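Local structure of VIN1 (Oscarella pearsei, 6BFI) at residues K4-S12 with Q177-L185; H28-D39 with R93-S101. The protein binds actin filaments and may play a role in cell-cell adhesion. All coordinates share one frame; numbering follows the deposited sequence.

Contact 1. Residues K4-S12 with Q177-L185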
loop_
_atom_site.group_PDB
_atom_site.type_symbol
_atom_site.label_atom_id
_atom_site.label_comp_id
_atom_site.label_asym_id
_atom_site.label_seq_id
_atom_site.Cartn_x
_atom_site.Cartn_y
_atom_site.Cartn_z
ATOM N N LYS A 4 -6.292 -19.351 -16.745
ATOM C CA LYS A 4 -6.711 -18.481 -15.659
ATOM C C LYS A 4 -6.468 -19.152 -14.314
ATOM O O LYS A 4 -6.565 -20.376 -14.182
ATOM C CB LYS A 4 -8.196 -18.110 -15.790
ATOM C CG LYS A 4 -8.548 -17.351 -17.060
ATOM C CD LYS A 4 -7.881 -15.988 -17.090
ATOM C CE LYS A 4 -8.275 -15.210 -18.335
ATOM N NZ LYS A 4 -7.707 -13.831 -18.325
ATOM N N PHE A 5 -6.146 -18.327 -13.308
ATOM C CA PHE A 5 -6.006 -18.808 -11.937
ATOM C C PHE A 5 -6.429 -17.748 -10.928
ATOM O O PHE A 5 -5.865 -17.678 -9.831
ATOM C CB PHE A 5 -4.570 -19.265 -11.640
ATOM C CG PHE A 5 -3.565 -18.827 -12.665
ATOM C CD1 PHE A 5 -3.162 -17.502 -12.743
ATOM C CD2 PHE A 5 -3.014 -19.744 -13.544
ATOM C CE1 PHE A 5 -2.230 -17.099 -13.687
ATOM C CE2 PHE A 5 -2.084 -19.350 -14.488
ATOM C CZ PHE A 5 -1.691 -18.027 -14.560
ATOM N N HIS A 6 -7.415 -16.921 -11.280
ATOM C CA HIS A 6 -7.936 -15.889 -10.391
ATOM C C HIS A 6 -8.888 -16.444 -9.340
ATOM O O HIS A 6 -9.419 -15.669 -8.538
ATOM C CB HIS A 6 -8.647 -14.804 -11.206
ATOM C CG HIS A 6 -9.747 -15.328 -12.078
ATOM N ND1 HIS A 6 -11.081 -15.185 -11.760
ATOM C CD2 HIS A 6 -9.709 -15.998 -13.254
ATOM C CE1 HIS A 6 -11.818 -15.741 -12.705
ATOM N NE2 HIS A 6 -11.010 -16.243 -13.622
ATOM N N THR A 7 -9.097 -17.758 -9.317
ATOM C CA THR A 7 -10.071 -18.403 -8.453
ATOM C C THR A 7 -9.423 -19.606 -7.780
ATOM O O THR A 7 -8.649 -20.333 -8.411
ATOM C CB THR A 7 -11.310 -18.817 -9.270
ATOM O OG1 THR A 7 -12.235 -17.722 -9.334
ATOM C CG2 THR A 7 -12.000 -20.023 -8.673
ATOM N N LYS A 8 -9.726 -19.797 -6.490
ATOM C CA LYS A 8 -9.152 -20.914 -5.743
ATOM C C LYS A 8 -9.513 -22.259 -6.362
ATOM O O LYS A 8 -8.727 -23.209 -6.275
ATOM C CB LYS A 8 -9.608 -20.863 -4.286
ATOM C CG LYS A 8 -9.053 -19.686 -3.505
ATOM C CD LYS A 8 -9.649 -19.618 -2.107
ATOM C CE LYS A 8 -9.047 -18.477 -1.308
ATOM N NZ LYS A 8 -9.610 -18.418 0.070
ATOM N N THR A 9 -10.692 -22.366 -6.976
ATOM C CA THR A 9 -11.042 -23.587 -7.694
ATOM C C THR A 9 -10.177 -23.760 -8.937
ATOM O O THR A 9 -9.708 -24.869 -9.227
ATOM C CB THR A 9 -12.524 -23.569 -8.071
ATOM O OG1 THR A 9 -13.319 -23.515 -6.881
ATOM C CG2 THR A 9 -12.892 -24.811 -8.870
ATOM N N LEU A 10 -9.955 -22.671 -9.679
ATOM C CA LEU A 10 -9.102 -22.726 -10.863
ATOM C C LEU A 10 -7.703 -23.211 -10.510
ATOM O O LEU A 10 -7.209 -24.183 -11.088
ATOM C CB LEU A 10 -9.040 -21.351 -11.527
ATOM C CG LEU A 10 -10.110 -21.038 -12.569
ATOM C CD1 LEU A 10 -10.031 -19.580 -12.984
ATOM C CD2 LEU A 10 -9.942 -21.940 -13.776
ATOM N N GLU A 11 -7.048 -22.537 -9.563
ATOM C CA GLU A 11 -5.713 -22.951 -9.146
ATOM C C GLU A 11 -5.726 -24.363 -8.575
ATOM O O GLU A 11 -4.842 -25.177 -8.883
ATOM C CB GLU A 11 -5.162 -21.958 -8.123
ATOM C CG GLU A 11 -3.977 -22.471 -7.322
ATOM C CD GLU A 11 -3.528 -21.490 -6.255
ATOM O OE1 GLU A 11 -3.681 -20.267 -6.465
ATOM O OE2 GLU A 11 -3.027 -21.943 -5.205
ATOM N N SER A 12 -6.736 -24.677 -7.762
ATOM C CA SER A 12 -6.796 -25.980 -7.106
ATOM C C SER A 12 -6.866 -27.117 -8.116
ATOM O O SER A 12 -6.268 -28.178 -7.905
ATOM C CB SER A 12 -7.989 -26.030 -6.153
ATOM O OG SER A 12 -8.099 -27.301 -5.539
ATOM N N GLN A 177 -20.039 -13.607 -0.694
ATOM C CA GLN A 177 -19.791 -14.983 -1.103
ATOM C C GLN A 177 -18.622 -15.076 -2.075
ATOM O O GLN A 177 -17.875 -16.060 -2.051
ATOM C CB GLN A 177 -21.057 -15.572 -1.735
ATOM C CG GLN A 177 -20.847 -16.837 -2.557
ATOM C CD GLN A 177 -20.370 -18.003 -1.720
ATOM O OE1 GLN A 177 -20.595 -18.044 -0.510
ATOM N NE2 GLN A 177 -19.700 -18.956 -2.357
ATOM N N ARG A 178 -18.427 -14.050 -2.904
ATOM C CA ARG A 178 -17.451 -14.130 -3.985
ATOM C C ARG A 178 -16.025 -13.900 -3.494
ATOM O O ARG A 178 -15.121 -14.676 -3.822
ATOM C CB ARG A 178 -17.805 -13.122 -5.079
ATOM C CG ARG A 178 -16.777 -13.010 -6.190
ATOM C CD ARG A 178 -16.633 -14.315 -6.959
ATOM N NE ARG A 178 -15.799 -14.146 -8.146
ATOM C CZ ARG A 178 -15.525 -15.113 -9.016
ATOM N NH1 ARG A 178 -16.015 -16.334 -8.836
ATOM N NH2 ARG A 178 -14.759 -14.860 -10.069
ATOM N N HIS A 179 -15.796 -12.839 -2.709
ATOM C CA HIS A 179 -14.407 -12.458 -2.448
ATOM C C HIS A 179 -13.594 -13.478 -1.642
ATOM O O HIS A 179 -12.360 -13.466 -1.747
ATOM C CB HIS A 179 -14.336 -11.072 -1.784
ATOM C CG HIS A 179 -14.797 -11.029 -0.359
ATOM N ND1 HIS A 179 -14.073 -11.575 0.678
ATOM C CD2 HIS A 179 -15.890 -10.460 0.205
ATOM C CE1 HIS A 179 -14.712 -11.368 1.816
ATOM N NE2 HIS A 179 -15.816 -10.691 1.556
ATOM N N PRO A 180 -14.191 -14.375 -0.845
ATOM C CA PRO A 180 -13.384 -15.461 -0.262
ATOM C C PRO A 180 -12.900 -16.494 -1.271
ATOM O O PRO A 180 -12.141 -17.396 -0.893
ATOM C CB PRO A 180 -14.338 -16.101 0.757
ATOM C CG PRO A 180 -15.279 -15.018 1.111
ATOM C CD PRO A 180 -15.501 -14.282 -0.172
ATOM N N GLU A 181 -13.308 -16.404 -2.536
ATOM C CA GLU A 181 -12.894 -17.370 -3.544
ATOM C C GLU A 181 -11.753 -16.874 -4.422
ATOM O O GLU A 181 -11.187 -17.671 -5.176
ATOM C CB GLU A 181 -14.086 -17.753 -4.433
ATOM C CG GLU A 181 -15.155 -18.562 -3.717
ATOM C CD GLU A 181 -16.326 -18.916 -4.617
ATOM O OE1 GLU A 181 -16.546 -18.204 -5.621
ATOM O OE2 GLU A 181 -17.026 -19.908 -4.322
ATOM N N LEU A 182 -11.400 -15.595 -4.341
ATOM C CA LEU A 182 -10.377 -15.043 -5.216
ATOM C C LEU A 182 -8.980 -15.356 -4.689
ATOM O O LEU A 182 -8.747 -15.399 -3.478
ATOM C CB LEU A 182 -10.562 -13.532 -5.360
ATOM C CG LEU A 182 -11.880 -13.072 -5.994
ATOM C CD1 LEU A 182 -11.922 -11.554 -6.116
ATOM C CD2 LEU A 182 -12.090 -13.729 -7.351
ATOM N N THR A 183 -8.051 -15.591 -5.616
ATOM C CA THR A 183 -6.662 -15.856 -5.265
ATOM C C THR A 183 -5.843 -14.588 -5.096
ATOM O O THR A 183 -4.756 -14.643 -4.512
ATOM C CB THR A 183 -6.002 -16.737 -6.332
ATOM O OG1 THR A 183 -6.192 -16.142 -7.624
ATOM C CG2 THR A 183 -6.602 -18.133 -6.324
ATOM N N ASN A 184 -6.336 -13.460 -5.595
ATOM C CA ASN A 184 -5.661 -12.178 -5.461
ATOM C C ASN A 184 -6.193 -11.460 -4.226
ATOM O O ASN A 184 -7.373 -11.098 -4.175
ATOM C CB ASN A 184 -5.884 -11.330 -6.713
ATOM C CG ASN A 184 -4.956 -10.140 -6.791
ATOM O OD1 ASN A 184 -4.624 -9.523 -5.776
ATOM N ND2 ASN A 184 -4.530 -9.808 -7.997
ATOM N N LEU A 185 -5.324 -11.259 -3.234
ATOM C CA LEU A 185 -5.748 -10.603 -2.002
ATOM C C LEU A 185 -6.159 -9.156 -2.242
ATOM O O LEU A 185 -7.045 -8.644 -1.548
ATOM C CB LEU A 185 -4.630 -10.668 -0.961
ATOM C CG LEU A 185 -4.321 -12.042 -0.366
ATOM C CD1 LEU A 185 -3.072 -11.978 0.501
ATOM C CD2 LEU A 185 -5.507 -12.557 0.439
HETATM O O HOH W 1 -8.265 -13.314 -7.813
#
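Thr183 lays its methyl, CG2, over the backbone where Thr7 passes into Lys8, 3.5 Å from Lys8 N, while its hydroxyl reaches across to Phe5, two residues before Thr7. OG1 donates to Phe5 O at 2.7 Å, in the carbonyl plane and on a lone pair. The side chain can do both because OG1 stands between its own backbone N and carbonyl carbon (chi1 53°), which leaves CG2 beside the N. An alanine here would lose both the hydroxyl and the methyl, which would probably leave Phe5 O without this donor and open a gap over the start of helix 8-32.

The backbones join on both flanks of Thr7 and Leu182. Thr183 N donates to His6 O at 3.2 Å, from well above the carbonyl plane; water 1 also donates to His6 O and accepts from Asn184 N, and Leu182 brings CD2 within 3.5 Å of the same oxygen. On the other flank Lys8 N gives Glu181 O a 2.9 Å bond, the N-H pointing almost straight down the C=O axis. Lys8 then runs extended alongside the 180-181 backbone, its CG close beside Glu181 O, until NZ donates to Pro180 O at 2.9 Å.

The Arg178 guanidinium comes to the edge of the His6 ring, NH2 lying 4.0 Å from CE1 with the two planes 60° apart. Its stronger partner is Asp127 of helix 102-145, which NH2 meets in a salt bridge and which also takes a weak bond from Thr7 OG1. The two backbone hydrogen bonds make an isolated antiparallel beta bridge, with Thr7 and Leu182 as its non-hydrogen-bonded pair, here tying the N-terminal lead-in of helix 8-32 to the linker between helices 154-178 and 185-215 in this all-helical vinculin-family fold.

Contact 2. Residues H28-D39 with R93-S101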
loop_
_atom_site.group_PDB
_atom_site.type_symbol
_atom_site.label_atom_id
_atom_site.label_comp_id
_atom_site.label_asym_id
_atom_site.label_seq_id
_atom_site.Cartn_x
_atom_site.Cartn_y
_atom_site.Cartn_z
ATOM N N HIS A 28 9.577 -37.673 -20.983
ATOM C CA HIS A 28 9.888 -37.775 -22.405
ATOM C C HIS A 28 11.312 -37.324 -22.692
ATOM O O HIS A 28 12.014 -37.942 -23.499
ATOM C CB HIS A 28 8.904 -36.957 -23.234
ATOM C CG HIS A 28 9.227 -36.941 -24.694
ATOM N ND1 HIS A 28 9.231 -38.081 -25.468
ATOM C CD2 HIS A 28 9.575 -35.924 -25.520
ATOM C CE1 HIS A 28 9.556 -37.767 -26.709
ATOM N NE2 HIS A 28 9.770 -36.465 -26.768
ATOM N N GLU A 29 11.757 -36.242 -22.050
ATOM C CA GLU A 29 13.145 -35.833 -22.220
ATOM C C GLU A 29 14.108 -36.749 -21.478
ATOM O O GLU A 29 15.286 -36.818 -21.845
ATOM C CB GLU A 29 13.332 -34.385 -21.769
ATOM C CG GLU A 29 12.862 -33.367 -22.796
ATOM C CD GLU A 29 13.666 -32.082 -22.753
ATOM O OE1 GLU A 29 13.054 -30.993 -22.760
ATOM O OE2 GLU A 29 14.913 -32.164 -22.705
ATOM N N GLN A 30 13.632 -37.457 -20.451
ATOM C CA GLN A 30 14.472 -38.424 -19.758
ATOM C C GLN A 30 14.751 -39.640 -20.630
ATOM O O GLN A 30 15.833 -40.230 -20.544
ATOM C CB GLN A 30 13.809 -38.840 -18.445
ATOM C CG GLN A 30 14.597 -39.843 -17.620
ATOM C CD GLN A 30 13.985 -40.068 -16.252
ATOM O OE1 GLN A 30 13.600 -39.118 -15.567
ATOM N NE2 GLN A 30 13.885 -41.330 -15.847
ATOM N N ALA A 31 13.795 -40.026 -21.475
ATOM C CA ALA A 31 14.024 -41.096 -22.438
ATOM C C ALA A 31 14.675 -40.595 -23.719
ATOM O O ALA A 31 15.360 -41.367 -24.401
ATOM C CB ALA A 31 12.707 -41.803 -22.771
ATOM N N GLU A 32 14.478 -39.319 -24.061
ATOM C CA GLU A 32 15.135 -38.750 -25.232
ATOM C C GLU A 32 16.645 -38.699 -25.040
ATOM O O GLU A 32 17.408 -38.996 -25.967
ATOM C CB GLU A 32 14.582 -37.355 -25.519
ATOM C CG GLU A 32 15.156 -36.696 -26.765
ATOM C CD GLU A 32 14.576 -37.262 -28.048
ATOM O OE1 GLU A 32 13.407 -37.706 -28.026
ATOM O OE2 GLU A 32 15.286 -37.262 -29.075
ATOM N N SER A 33 17.094 -38.325 -23.843
ATOM C CA SER A 33 18.511 -38.354 -23.513
ATOM C C SER A 33 19.024 -39.763 -23.254
ATOM O O SER A 33 20.219 -39.928 -22.985
ATOM C CB SER A 33 18.783 -37.473 -22.289
ATOM O OG SER A 33 18.121 -37.975 -21.142
ATOM N N GLY A 34 18.159 -40.770 -23.323
ATOM C CA GLY A 34 18.581 -42.147 -23.137
ATOM C C GLY A 34 18.983 -42.487 -21.719
ATOM O O GLY A 34 20.001 -43.158 -21.511
ATOM N N LEU A 35 18.208 -42.040 -20.734
ATOM C CA LEU A 35 18.537 -42.318 -19.343
ATOM C C LEU A 35 17.772 -43.530 -18.820
ATOM O O LEU A 35 18.360 -44.408 -18.180
ATOM C CB LEU A 35 18.261 -41.081 -18.482
ATOM C CG LEU A 35 19.178 -40.894 -17.268
ATOM C CD1 LEU A 35 20.636 -41.001 -17.680
ATOM C CD2 LEU A 35 18.911 -39.555 -16.602
ATOM N N LEU A 36 16.468 -43.590 -19.092
ATOM C CA LEU A 36 15.642 -44.746 -18.760
ATOM C C LEU A 36 14.267 -44.616 -19.402
ATOM O O LEU A 36 13.578 -43.609 -19.210
ATOM C CB LEU A 36 15.505 -44.907 -17.244
ATOM C CG LEU A 36 14.664 -46.096 -16.773
ATOM C CD1 LEU A 36 15.088 -47.376 -17.477
ATOM C CD2 LEU A 36 14.772 -46.259 -15.268
ATOM N N LYS A 37 13.860 -45.626 -20.168
ATOM C CA LYS A 37 12.570 -45.597 -20.848
ATOM C C LYS A 37 11.444 -45.731 -19.830
ATOM O O LYS A 37 11.319 -46.763 -19.162
ATOM C CB LYS A 37 12.494 -46.716 -21.883
ATOM C CG LYS A 37 11.241 -46.685 -22.740
ATOM C CD LYS A 37 11.184 -45.421 -23.582
ATOM C CE LYS A 37 9.949 -45.400 -24.465
ATOM N NZ LYS A 37 9.879 -44.158 -25.283
ATOM N N GLU A 38 10.626 -44.691 -19.712
ATOM C CA GLU A 38 9.510 -44.667 -18.779
ATOM C C GLU A 38 8.200 -44.802 -19.543
ATOM O O GLU A 38 8.003 -44.138 -20.566
ATOM C CB GLU A 38 9.513 -43.377 -17.957
ATOM C CG GLU A 38 9.810 -43.582 -16.482
ATOM C CD GLU A 38 8.764 -44.430 -15.787
ATOM O OE1 GLU A 38 8.952 -45.662 -15.703
ATOM O OE2 GLU A 38 7.747 -43.864 -15.329
ATOM N N ASP A 39 7.314 -45.662 -19.046
ATOM C CA ASP A 39 5.998 -45.838 -19.646
ATOM C C ASP A 39 5.067 -44.740 -19.143
ATOM O O ASP A 39 4.782 -44.662 -17.943
ATOM C CB ASP A 39 5.440 -47.219 -19.315
ATOM C CG ASP A 39 4.090 -47.473 -19.959
ATOM O OD1 ASP A 39 3.811 -46.877 -21.020
ATOM O OD2 ASP A 39 3.307 -48.273 -19.402
ATOM N N ARG A 93 0.606 -44.218 -26.404
ATOM C CA ARG A 93 0.738 -45.363 -27.301
ATOM C C ARG A 93 1.989 -45.249 -28.168
ATOM O O ARG A 93 2.875 -46.115 -28.132
ATOM C CB ARG A 93 -0.504 -45.482 -28.185
ATOM C CG ARG A 93 -1.810 -45.720 -27.450
ATOM C CD ARG A 93 -2.973 -45.770 -28.435
ATOM N NE ARG A 93 -2.527 -46.130 -29.780
ATOM C CZ ARG A 93 -2.524 -45.299 -30.819
ATOM N NH1 ARG A 93 -2.958 -44.054 -30.678
ATOM N NH2 ARG A 93 -2.093 -45.715 -32.001
ATOM N N LEU A 94 2.074 -44.176 -28.957
ATOM C CA LEU A 94 3.136 -44.055 -29.951
ATOM C C LEU A 94 4.508 -43.964 -29.296
ATOM O O LEU A 94 5.458 -44.621 -29.736
ATOM C CB LEU A 94 2.880 -42.836 -30.837
ATOM C CG LEU A 94 1.491 -42.764 -31.474
ATOM C CD1 LEU A 94 1.296 -41.443 -32.198
ATOM C CD2 LEU A 94 1.271 -43.935 -32.417
ATOM N N LEU A 95 4.634 -43.153 -28.242
ATOM C CA LEU A 95 5.925 -43.016 -27.580
ATOM C C LEU A 95 6.336 -44.302 -26.876
ATOM O O LEU A 95 7.529 -44.621 -26.824
ATOM C CB LEU A 95 5.899 -41.843 -26.601
ATOM C CG LEU A 95 5.879 -40.463 -27.262
ATOM C CD1 LEU A 95 6.018 -39.363 -26.226
ATOM C CD2 LEU A 95 6.976 -40.353 -28.313
ATOM N N LYS A 96 5.375 -45.054 -26.331
ATOM C CA LYS A 96 5.707 -46.381 -25.823
ATOM C C LYS A 96 6.224 -47.273 -26.943
ATOM O O LYS A 96 7.162 -48.056 -26.742
ATOM C CB LYS A 96 4.490 -47.019 -25.151
ATOM C CG LYS A 96 4.749 -48.426 -24.631
ATOM C CD LYS A 96 3.470 -49.102 -24.171
ATOM C CE LYS A 96 3.724 -50.556 -23.802
ATOM N NZ LYS A 96 2.464 -51.270 -23.453
ATOM N N ALA A 97 5.632 -47.161 -28.136
ATOM C CA ALA A 97 6.104 -47.947 -29.272
ATOM C C ALA A 97 7.502 -47.511 -29.701
ATOM O O ALA A 97 8.427 -48.328 -29.765
ATOM C CB ALA A 97 5.117 -47.835 -30.436
ATOM N N ASP A 98 7.677 -46.224 -29.998
ATOM C CA ASP A 98 8.963 -45.697 -30.434
ATOM C C ASP A 98 9.229 -44.367 -29.748
ATOM O O ASP A 98 8.373 -43.479 -29.764
ATOM C CB ASP A 98 9.008 -45.523 -31.957
ATOM C CG ASP A 98 10.327 -44.948 -32.441
ATOM O OD1 ASP A 98 11.351 -45.139 -31.750
ATOM O OD2 ASP A 98 10.342 -44.308 -33.514
ATOM N N GLN A 99 10.420 -44.232 -29.159
ATOM C CA GLN A 99 10.769 -43.000 -28.457
ATOM C C GLN A 99 10.851 -41.817 -29.414
ATOM O O GLN A 99 10.456 -40.698 -29.069
ATOM C CB GLN A 99 12.091 -43.185 -27.707
ATOM C CG GLN A 99 12.734 -41.892 -27.220
ATOM C CD GLN A 99 11.855 -41.119 -26.252
ATOM O OE1 GLN A 99 11.017 -41.697 -25.556
ATOM N NE2 GLN A 99 12.040 -39.803 -26.205
ATOM N N GLY A 100 11.351 -42.045 -30.625
ATOM C CA GLY A 100 11.527 -40.972 -31.581
ATOM C C GLY A 100 10.311 -40.692 -32.440
ATOM O O GLY A 100 10.421 -40.019 -33.468
ATOM N N SER A 101 9.152 -41.193 -32.029
ATOM C CA SER A 101 7.922 -41.013 -32.790
ATOM C C SER A 101 7.597 -39.531 -32.947
ATOM O O SER A 101 7.346 -38.851 -31.941
ATOM C CB SER A 101 6.764 -41.735 -32.103
ATOM O OG SER A 101 5.536 -41.469 -32.756
HETATM O O HOH W 2 9.081 -40.915 -24.033
#
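At one end of a helical bundle of the vinculin-family fold, the last turn of helix 8-32 and the loop after it meet the end of helix 68-97 and the turn that follows, with Gln99 reaching between them. Its chain bends at chi2 (60°), carrying the amide across to the last turn of helix 8-32. There NE2 donates to Glu32 OE1 at 3.1 Å, in the plane of its own amide but from above the carboxylate plane, the two planes being 58° apart. NE2 also makes a weak 3.3 Å bond to His28 O, an oxygen that already accepts Glu32 N within the helix. The Ala31 methyl sits against the amide oxygen, CB of Ala31 lying 3.3 Å from Gln99 OE1.

Lys37 comes from the loop beyond the Schellman motif at Gly34. With CG anti to the backbone N (chi1 -174°) and a bend at chi2, its ammonium end reaches two oxygens of the 93-101 segment. NZ donates to Gln99 OE1 at 2.7 Å, in the carbonyl plane and on a lone pair, and to Leu95 O at 2.8 Å, from above that carbonyl's plane.

Deeper in, the His28 ring takes Leu95 CD1 obliquely at 3.5 Å from ND1, and both side chains also touch Leu108 of helix 102-145. Water 2 lies at the ring edge, 3.2 Å from ND1, and donates to Gln99 OE1. Farther out, Asp39 OD1 lies by the aliphatic stem of Lys96 while bonding to Thr41.

The amide of Gln99 thus has its NH2 turned to the carboxylate and its oxygen to the ammonium, so the opposite charges of Glu32 and Lys37 would tend to polarise it and disfavour a flip.

The two contacts lie at opposite ends of helix 8-32: contact 1 holds its beginning, contact 2 its last turn and the loop that follows. Their centres are 37 Å apart and their nearest atoms about 21 Å, so they do not touch. Along the chain both segments of contact 2 come between the two of contact 1, which are separated by the rest of helix 8-32, helices 41-59, 68-97 and 102-145, and most of 154-178. Helix 102-145 borders both sites, through Met124 and Asp127 at contact 1 and Leu108 at contact 2. The first helix is thus tied at both ends to parts of the chain that come well after it.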